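PDB 3HX6: type IV pilus biogenesis factor PilY1 from Pseudomonas aeruginosa, which primes type IV pilus assembly and acts in host-cell adhesion and in twitching motility, for which its calcium binding seems essential, the chain here being its C-terminal domain. Local coordinates for residues I156-L166 / L191-V200; N214-L225 / E240-L251. The protein carries 3 engineered substitutions. All coordinates share one frame; numbering follows the deposited sequence.

Contact 1. Residues I156-L166 / L191-V200; sequences IGSLRAGGKGL and LGYSFPKPTV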
# COMPACT_ATOMS: atom_id res chain seq x y z
N ILE A 156 -21.79 -11.96 5.71
CA ILE A 156 -23.19 -11.74 6.00
C ILE A 156 -23.91 -11.42 4.70
O ILE A 156 -23.53 -10.51 3.97
CB ILE A 156 -23.39 -10.59 7.03
CG1 ILE A 156 -22.78 -10.97 8.38
CG2 ILE A 156 -24.87 -10.33 7.26
CD1 ILE A 156 -21.29 -11.04 8.40
N GLY A 157 -24.94 -12.21 4.39
CA GLY A 157 -25.69 -11.99 3.16
C GLY A 157 -27.16 -11.84 3.45
O GLY A 157 -27.58 -11.92 4.60
N SER A 158 -27.96 -11.62 2.41
CA SER A 158 -29.40 -11.48 2.61
C SER A 158 -30.13 -12.00 1.38
O SER A 158 -29.51 -12.19 0.33
CB SER A 158 -29.79 -10.02 2.86
OG SER A 158 -29.93 -9.32 1.64
N LEU A 159 -31.43 -12.23 1.52
CA LEU A 159 -32.25 -12.72 0.42
C LEU A 159 -32.53 -11.63 -0.61
O LEU A 159 -33.17 -11.89 -1.64
CB LEU A 159 -33.57 -13.28 0.96
CG LEU A 159 -33.44 -14.32 2.08
CD1 LEU A 159 -34.81 -14.93 2.37
CD2 LEU A 159 -32.46 -15.40 1.66
N ARG A 160 -32.06 -10.42 -0.33
CA ARG A 160 -32.25 -9.30 -1.24
C ARG A 160 -33.75 -9.07 -1.48
O ARG A 160 -34.52 -9.00 -0.53
CB ARG A 160 -31.54 -9.58 -2.57
CG ARG A 160 -30.06 -9.90 -2.44
CD ARG A 160 -29.22 -8.65 -2.55
NE ARG A 160 -28.94 -8.02 -1.27
CZ ARG A 160 -28.62 -6.73 -1.14
NH1 ARG A 160 -28.54 -5.94 -2.20
NH2 ARG A 160 -28.34 -6.24 0.06
N ALA A 161 -34.15 -8.98 -2.75
CA ALA A 161 -35.56 -8.76 -3.08
C ALA A 161 -36.33 -10.08 -3.12
O ALA A 161 -37.56 -10.08 -3.21
CB ALA A 161 -35.67 -8.05 -4.43
N GLY A 162 -35.61 -11.19 -3.03
CA GLY A 162 -36.24 -12.50 -3.09
C GLY A 162 -37.06 -12.87 -1.87
O GLY A 162 -38.02 -13.63 -1.97
N GLY A 163 -36.68 -12.34 -0.71
CA GLY A 163 -37.40 -12.64 0.51
C GLY A 163 -36.87 -11.81 1.66
O GLY A 163 -35.92 -11.05 1.49
N LYS A 164 -37.48 -11.95 2.83
CA LYS A 164 -37.05 -11.20 4.01
C LYS A 164 -36.20 -12.13 4.87
O LYS A 164 -36.71 -12.91 5.66
CB LYS A 164 -38.27 -10.71 4.79
CG LYS A 164 -39.19 -9.82 3.96
CD LYS A 164 -40.49 -9.54 4.68
CE LYS A 164 -41.39 -8.64 3.85
NZ LYS A 164 -42.72 -8.42 4.50
N GLY A 165 -34.89 -12.04 4.69
CA GLY A 165 -34.02 -12.91 5.46
C GLY A 165 -32.57 -12.49 5.44
O GLY A 165 -32.10 -11.81 4.52
N LEU A 166 -31.86 -12.93 6.47
CA LEU A 166 -30.46 -12.63 6.65
C LEU A 166 -29.75 -13.95 6.94
O LEU A 166 -30.35 -14.87 7.48
CB LEU A 166 -30.29 -11.71 7.86
CG LEU A 166 -29.82 -10.26 7.73
CD1 LEU A 166 -30.29 -9.69 6.43
CD2 LEU A 166 -30.33 -9.45 8.92
N LEU A 191 -38.35 -7.93 10.29
CA LEU A 191 -37.32 -8.01 9.27
C LEU A 191 -37.95 -7.79 7.89
O LEU A 191 -38.96 -8.42 7.55
CB LEU A 191 -36.64 -9.38 9.32
CG LEU A 191 -35.50 -9.59 8.32
CD1 LEU A 191 -34.33 -8.66 8.66
CD2 LEU A 191 -35.05 -11.06 8.36
N GLY A 192 -37.36 -6.90 7.10
CA GLY A 192 -37.87 -6.64 5.77
C GLY A 192 -36.86 -7.09 4.74
O GLY A 192 -35.96 -7.88 5.05
N TYR A 193 -37.00 -6.62 3.50
CA TYR A 193 -36.05 -6.98 2.47
C TYR A 193 -34.74 -6.33 2.90
O TYR A 193 -34.63 -5.11 2.98
CB TYR A 193 -36.53 -6.47 1.11
CG TYR A 193 -37.80 -7.15 0.70
CD1 TYR A 193 -37.81 -8.50 0.35
CD2 TYR A 193 -39.02 -6.48 0.75
CE1 TYR A 193 -38.99 -9.17 0.06
CE2 TYR A 193 -40.21 -7.14 0.47
CZ TYR A 193 -40.19 -8.48 0.13
OH TYR A 193 -41.36 -9.13 -0.14
N SER A 194 -33.76 -7.17 3.18
CA SER A 194 -32.49 -6.71 3.68
C SER A 194 -31.49 -6.10 2.73
O SER A 194 -30.37 -6.60 2.56
CB SER A 194 -31.85 -7.84 4.48
OG SER A 194 -32.70 -8.17 5.57
N PHE A 195 -31.88 -4.99 2.12
CA PHE A 195 -31.00 -4.27 1.22
C PHE A 195 -29.92 -3.55 2.02
O PHE A 195 -28.82 -3.32 1.52
CB PHE A 195 -31.81 -3.25 0.41
CG PHE A 195 -32.69 -3.88 -0.63
CD1 PHE A 195 -32.17 -4.20 -1.89
CD2 PHE A 195 -34.02 -4.16 -0.36
CE1 PHE A 195 -32.98 -4.78 -2.86
CE2 PHE A 195 -34.84 -4.74 -1.33
CZ PHE A 195 -34.31 -5.06 -2.58
N PRO A 196 -30.21 -3.18 3.28
CA PRO A 196 -29.19 -2.49 4.06
C PRO A 196 -27.91 -3.31 4.20
O PRO A 196 -27.96 -4.53 4.29
CB PRO A 196 -29.86 -2.28 5.42
CG PRO A 196 -31.30 -2.15 5.06
CD PRO A 196 -31.47 -3.26 4.05
N LYS A 197 -26.77 -2.63 4.19
CA LYS A 197 -25.49 -3.29 4.35
C LYS A 197 -25.20 -3.36 5.84
O LYS A 197 -25.12 -2.34 6.53
CB LYS A 197 -24.38 -2.50 3.66
CG LYS A 197 -24.48 -2.50 2.14
CD LYS A 197 -23.20 -1.94 1.52
CE LYS A 197 -23.25 -2.04 0.01
NZ LYS A 197 -21.89 -1.87 -0.60
N PRO A 198 -25.04 -4.57 6.37
CA PRO A 198 -24.76 -4.69 7.80
C PRO A 198 -23.31 -4.36 8.15
O PRO A 198 -22.43 -4.38 7.28
CB PRO A 198 -25.10 -6.14 8.10
CG PRO A 198 -24.67 -6.83 6.84
CD PRO A 198 -25.18 -5.90 5.75
N THR A 199 -23.09 -4.05 9.42
CA THR A 199 -21.75 -3.78 9.92
C THR A 199 -21.51 -4.88 10.95
O THR A 199 -22.43 -5.27 11.68
CB THR A 199 -21.64 -2.40 10.62
OG1 THR A 199 -21.60 -1.36 9.63
CG2 THR A 199 -20.36 -2.33 11.46
N VAL A 200 -20.30 -5.40 10.98
CA VAL A 200 -19.94 -6.43 11.94
C VAL A 200 -19.03 -5.74 12.93
O VAL A 200 -17.99 -5.20 12.55
CB VAL A 200 -19.19 -7.58 11.26
CG1 VAL A 200 -18.74 -8.59 12.32
CG2 VAL A 200 -20.10 -8.24 10.23
O HOH W 1 -27.84 -3.03 -0.86
O HOH W 2 -26.31 -4.87 0.97
O HOH W 3 -27.66 -6.41 2.63
O HOH W 4 -33.77 -9.70 2.08

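Contact 2. Residues N214-L225 / E240-L251; sequences NGYSSMNDKAAL and EVTGRTGVPNGL. Engineered in segment 214-225: Met-219 (natural residue Leu).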
# COMPACT_ATOMS: atom_id res chain seq x y z
N ASN A 214 -33.41 -2.96 9.78
CA ASN A 214 -34.36 -4.05 9.58
C ASN A 214 -34.75 -4.20 8.11
O ASN A 214 -35.30 -5.22 7.70
CB ASN A 214 -35.62 -3.83 10.42
CG ASN A 214 -36.46 -2.66 9.95
OD1 ASN A 214 -35.95 -1.56 9.76
ND2 ASN A 214 -37.75 -2.90 9.76
N GLY A 215 -34.45 -3.20 7.30
CA GLY A 215 -34.80 -3.35 5.90
C GLY A 215 -36.13 -2.74 5.51
O GLY A 215 -36.78 -2.07 6.31
N TYR A 216 -36.57 -3.03 4.30
CA TYR A 216 -37.79 -2.43 3.78
C TYR A 216 -38.99 -3.34 3.58
O TYR A 216 -38.85 -4.53 3.33
CB TYR A 216 -37.43 -1.72 2.48
CG TYR A 216 -36.11 -0.99 2.57
CD1 TYR A 216 -35.81 -0.17 3.66
CD2 TYR A 216 -35.15 -1.09 1.56
CE1 TYR A 216 -34.61 0.52 3.74
CE2 TYR A 216 -33.94 -0.40 1.63
CZ TYR A 216 -33.68 0.40 2.73
OH TYR A 216 -32.51 1.12 2.82
N SER A 217 -40.17 -2.74 3.69
CA SER A 217 -41.44 -3.44 3.52
C SER A 217 -41.61 -4.58 4.51
O SER A 217 -42.13 -5.64 4.16
CB SER A 217 -41.55 -3.99 2.09
OG SER A 217 -41.39 -2.94 1.15
N SER A 218 -41.18 -4.37 5.74
CA SER A 218 -41.34 -5.38 6.77
C SER A 218 -42.83 -5.43 7.09
O SER A 218 -43.58 -4.51 6.72
CB SER A 218 -40.52 -5.03 8.02
OG SER A 218 -40.89 -3.76 8.55
N MET A 219 -43.26 -6.48 7.77
CA MET A 219 -44.66 -6.69 8.14
C MET A 219 -45.45 -5.45 8.56
O MET A 219 -46.53 -5.19 8.03
CB MET A 219 -44.76 -7.74 9.25
CG MET A 219 -46.18 -8.20 9.55
SD MET A 219 -46.93 -9.15 8.19
CE MET A 219 -47.73 -7.85 7.24
N ASN A 220 -44.93 -4.69 9.52
CA ASN A 220 -45.63 -3.51 9.99
C ASN A 220 -45.00 -2.18 9.58
O ASN A 220 -45.23 -1.15 10.21
CB ASN A 220 -45.76 -3.58 11.51
CG ASN A 220 -46.64 -4.73 11.96
OD1 ASN A 220 -47.84 -4.76 11.67
ND2 ASN A 220 -46.05 -5.69 12.65
N ASP A 221 -44.22 -2.21 8.50
CA ASP A 221 -43.56 -1.02 7.97
C ASP A 221 -42.81 -0.19 9.00
O ASP A 221 -42.73 1.04 8.87
CB ASP A 221 -44.57 -0.12 7.25
CG ASP A 221 -45.09 -0.74 5.97
OD1 ASP A 221 -44.26 -1.09 5.09
OD2 ASP A 221 -46.32 -0.89 5.84
N LYS A 222 -42.26 -0.84 10.01
CA LYS A 222 -41.51 -0.13 11.03
C LYS A 222 -40.04 -0.07 10.66
O LYS A 222 -39.58 -0.76 9.75
CB LYS A 222 -41.65 -0.82 12.39
CG LYS A 222 -43.06 -0.83 12.94
CD LYS A 222 -43.12 -1.63 14.23
CE LYS A 222 -44.54 -1.73 14.77
NZ LYS A 222 -44.59 -2.56 16.01
N ALA A 223 -39.30 0.78 11.37
CA ALA A 223 -37.87 0.93 11.16
C ALA A 223 -37.22 0.58 12.49
O ALA A 223 -37.67 1.04 13.54
CB ALA A 223 -37.54 2.36 10.77
N ALA A 224 -36.18 -0.25 12.46
CA ALA A 224 -35.50 -0.63 13.69
C ALA A 224 -34.07 -1.10 13.45
O ALA A 224 -33.77 -1.67 12.41
CB ALA A 224 -36.28 -1.74 14.40
N LEU A 225 -33.19 -0.83 14.40
CA LEU A 225 -31.81 -1.27 14.28
C LEU A 225 -31.81 -2.69 14.83
O LEU A 225 -32.33 -2.94 15.92
CB LEU A 225 -30.87 -0.40 15.13
CG LEU A 225 -29.38 -0.75 14.97
CD1 LEU A 225 -28.90 -0.28 13.59
CD2 LEU A 225 -28.55 -0.07 16.06
N GLU A 240 -36.30 -0.22 18.07
CA GLU A 240 -37.32 0.36 17.22
C GLU A 240 -37.29 1.87 17.31
O GLU A 240 -37.01 2.45 18.35
CB GLU A 240 -38.73 -0.13 17.60
CG GLU A 240 -39.75 0.18 16.50
CD GLU A 240 -41.18 -0.12 16.91
OE1 GLU A 240 -41.45 -1.25 17.34
OE2 GLU A 240 -42.03 0.79 16.79
N VAL A 241 -37.59 2.48 16.19
CA VAL A 241 -37.62 3.91 16.06
C VAL A 241 -39.06 4.25 15.70
O VAL A 241 -39.71 3.47 15.01
CB VAL A 241 -36.60 4.29 14.97
CG1 VAL A 241 -37.31 4.88 13.77
CG2 VAL A 241 -35.54 5.16 15.55
N THR A 242 -39.57 5.39 16.16
CA THR A 242 -40.95 5.76 15.86
C THR A 242 -41.11 6.45 14.51
O THR A 242 -41.74 5.91 13.60
CB THR A 242 -41.55 6.69 16.94
OG1 THR A 242 -41.51 6.02 18.21
CG2 THR A 242 -43.00 7.03 16.62
N GLY A 243 -40.51 7.63 14.37
CA GLY A 243 -40.62 8.36 13.12
C GLY A 243 -42.06 8.76 12.87
O GLY A 243 -42.83 8.92 13.82
N ARG A 244 -42.43 8.91 11.61
CA ARG A 244 -43.79 9.26 11.24
C ARG A 244 -44.59 7.96 11.08
O ARG A 244 -44.20 7.10 10.31
CB ARG A 244 -43.78 10.05 9.92
CG ARG A 244 -42.98 11.35 9.99
CD ARG A 244 -42.19 11.55 8.71
NE ARG A 244 -43.06 11.40 7.54
CZ ARG A 244 -42.63 11.10 6.32
NH1 ARG A 244 -41.34 10.91 6.08
NH2 ARG A 244 -43.52 10.99 5.34
N THR A 245 -45.69 7.83 11.80
CA THR A 245 -46.48 6.60 11.74
C THR A 245 -47.52 6.56 10.62
O THR A 245 -47.88 7.60 10.05
CB THR A 245 -47.20 6.32 13.08
OG1 THR A 245 -48.05 7.43 13.40
CG2 THR A 245 -46.17 6.13 14.19
N GLY A 246 -48.00 5.36 10.32
CA GLY A 246 -48.99 5.21 9.26
C GLY A 246 -48.39 5.42 7.88
O GLY A 246 -49.11 5.41 6.88
N VAL A 247 -47.08 5.64 7.84
CA VAL A 247 -46.37 5.84 6.58
C VAL A 247 -45.25 4.80 6.51
O VAL A 247 -44.48 4.65 7.46
CB VAL A 247 -45.75 7.27 6.49
CG1 VAL A 247 -44.76 7.36 5.34
CG2 VAL A 247 -46.86 8.30 6.30
N PRO A 248 -45.15 4.07 5.40
CA PRO A 248 -44.10 3.05 5.26
C PRO A 248 -42.72 3.52 5.71
O PRO A 248 -42.32 4.65 5.43
CB PRO A 248 -44.13 2.73 3.77
CG PRO A 248 -45.58 2.92 3.42
CD PRO A 248 -45.92 4.20 4.15
N ASN A 249 -42.01 2.66 6.43
CA ASN A 249 -40.66 2.98 6.89
C ASN A 249 -39.83 1.70 6.94
O ASN A 249 -40.36 0.59 6.83
CB ASN A 249 -40.67 3.64 8.27
CG ASN A 249 -39.42 4.49 8.52
OD1 ASN A 249 -38.54 4.57 7.66
ND2 ASN A 249 -39.34 5.11 9.70
N GLY A 250 -38.53 1.87 7.10
CA GLY A 250 -37.60 0.76 7.17
C GLY A 250 -36.25 1.39 7.45
O GLY A 250 -35.95 2.47 6.93
N LEU A 251 -35.43 0.76 8.29
CA LEU A 251 -34.13 1.33 8.61
C LEU A 251 -33.08 0.86 7.62
O LEU A 251 -33.05 -0.31 7.25
CB LEU A 251 -33.71 0.95 10.03
CG LEU A 251 -32.53 1.77 10.56
CD1 LEU A 251 -32.99 3.23 10.72
CD2 LEU A 251 -32.05 1.22 11.89
O HOH W 5 -39.61 -2.10 6.76
O HOH W 6 -41.37 -0.29 4.36
O HOH W 7 -43.91 3.50 9.72
O HOH W 8 -40.73 2.54 12.92

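Contact 1. Residues I156-L166 / L191-V200
The ring of Tyr-193 lies against the turn made by residues 160-164, with Lys-164 over one of its faces: CG of the lysine stands 4.1 Å from the ring centroid, 15° off the ring normal, a CH-pi contact. The lysine chain is extended beyond CG, so CE continues along the ring to 3.9 Å from Tyr-193 CE2, and its amine goes on to the carbonyl of Ser-217. At the ring's edge, Arg-160 O sits near the plane.

Next along, Ser-194 packs against Ser-158. Its CB is pressed to 3.4 Å from Ser-158 CB, a tight fit, while Ser-158 OG donates to Ser-194 O at 2.9 Å, approaching from above the carbonyl plane. The same OG accepts from Arg-160 N in an ST turn, which ties the serine to the start of the type II' turn from Leu-159 to Gly-162. Bent at chi2 and chi3 (-91° and 92°), the Arg-160 chain doubles back, and NH2 makes a bent hydrogen bond of 3.3 Å to Phe-195 O. Waters 1 and 2 also join the guanidinium to that carbonyl, and NH1 bonds Val-136 O. Phe-195 CD1 lies over one guanidinium face, the two planes steeply inclined; CZ meets the methyl of Ala-161.

Farther on, Pro-198 fills the notch beside Ile-156, Pro-198 CG lying 3.5 Å from Ile-156 CG2, and Ile-156 CD1 reaches Val-200 CG2. Leu-191 CD2 rests on bare Gly-165 CA. The loop entering strand 199-202 is thus packed over the turn joining strands 150-158 and 165-170, a blade-to-blade junction of the beta-propeller.

Contact 2. Residues N214-L225 / E240-L251
Asn-214 reaches across to Leu-251 with its side-chain amide, where OD1 accepts the backbone N-H of Leu-251 at 2.8 Å in a nearly straight bond (166°), the donor tilted only slightly from the carbonyl plane. Ala-224 N also gives its hydrogen to OD1, but from high above that plane. CG of the asparagine lies between its own backbone N and carbonyl carbon (chi1 69°), which turns the amide back over residues 222-224; ND2 can then bond Lys-222 O as well as the carbonyl of Asp-190. Gly-215 N donates to Leu-251 O.

Around this network the packing is close. The methyl of Ala-223 is set among Asn-249 ND2 (3.5 Å), Val-241 CG1 and Leu-251 CB, while Leu-251 CD2 lies 3.8 Å from Leu-225 CB. Gly-250 CA slips to 3.1 Å from Gly-215 O, and Gly-250 O meets the edge of the Tyr-216 ring, whose hydroxyl bonds Ser-252. The amide of Asn-249 is held by Asp-272. In the antiparallel hairpin of strands 223-229 and 235-241, which runs on into strand 251-257, Val-241 N donates to Ala-223 O at 3.0 Å and Ala-224 faces Glu-240 as a non-hydrogen-bonded pair. Water 8 bridges buried Ala-223 N and Val-241 O.

At the border, Asn-249 N makes a bent, weak bond to Asp-221 O. Beyond it Asp-221 lies alongside exposed Pro-248, and water 7 joins Asp-221 O to Val-247 O. By exposed Glu-240 and partly exposed Lys-222, NZ of the lysine stands 3.7 Å from Glu-240 OE1, a long salt bridge whose attraction is probably modest.

The Asn-214 amide thus fixes the backbones of 222-224 and 251 relative to each other.

Contact 1 closes before contact 2 opens along the chain, and their centres lie about 15 Å apart on the same side of the molecule's centre. Both reach the four-stranded antiparallel sheet 199-202, 208-213, 223-229 and 235-241: contact 1 meets its first strand after leaving the preceding sheet, and contact 2 uses its last two strands before the chain enters strand 251-257 of the next. The two also touch directly, with probable backbone bonds from Gly-192 N to Asn-214 O and from Tyr-193 N to Tyr-216 O. Three successive sheets of the propeller are thus joined through their connecting loops, with the calcium site farther on, in the third.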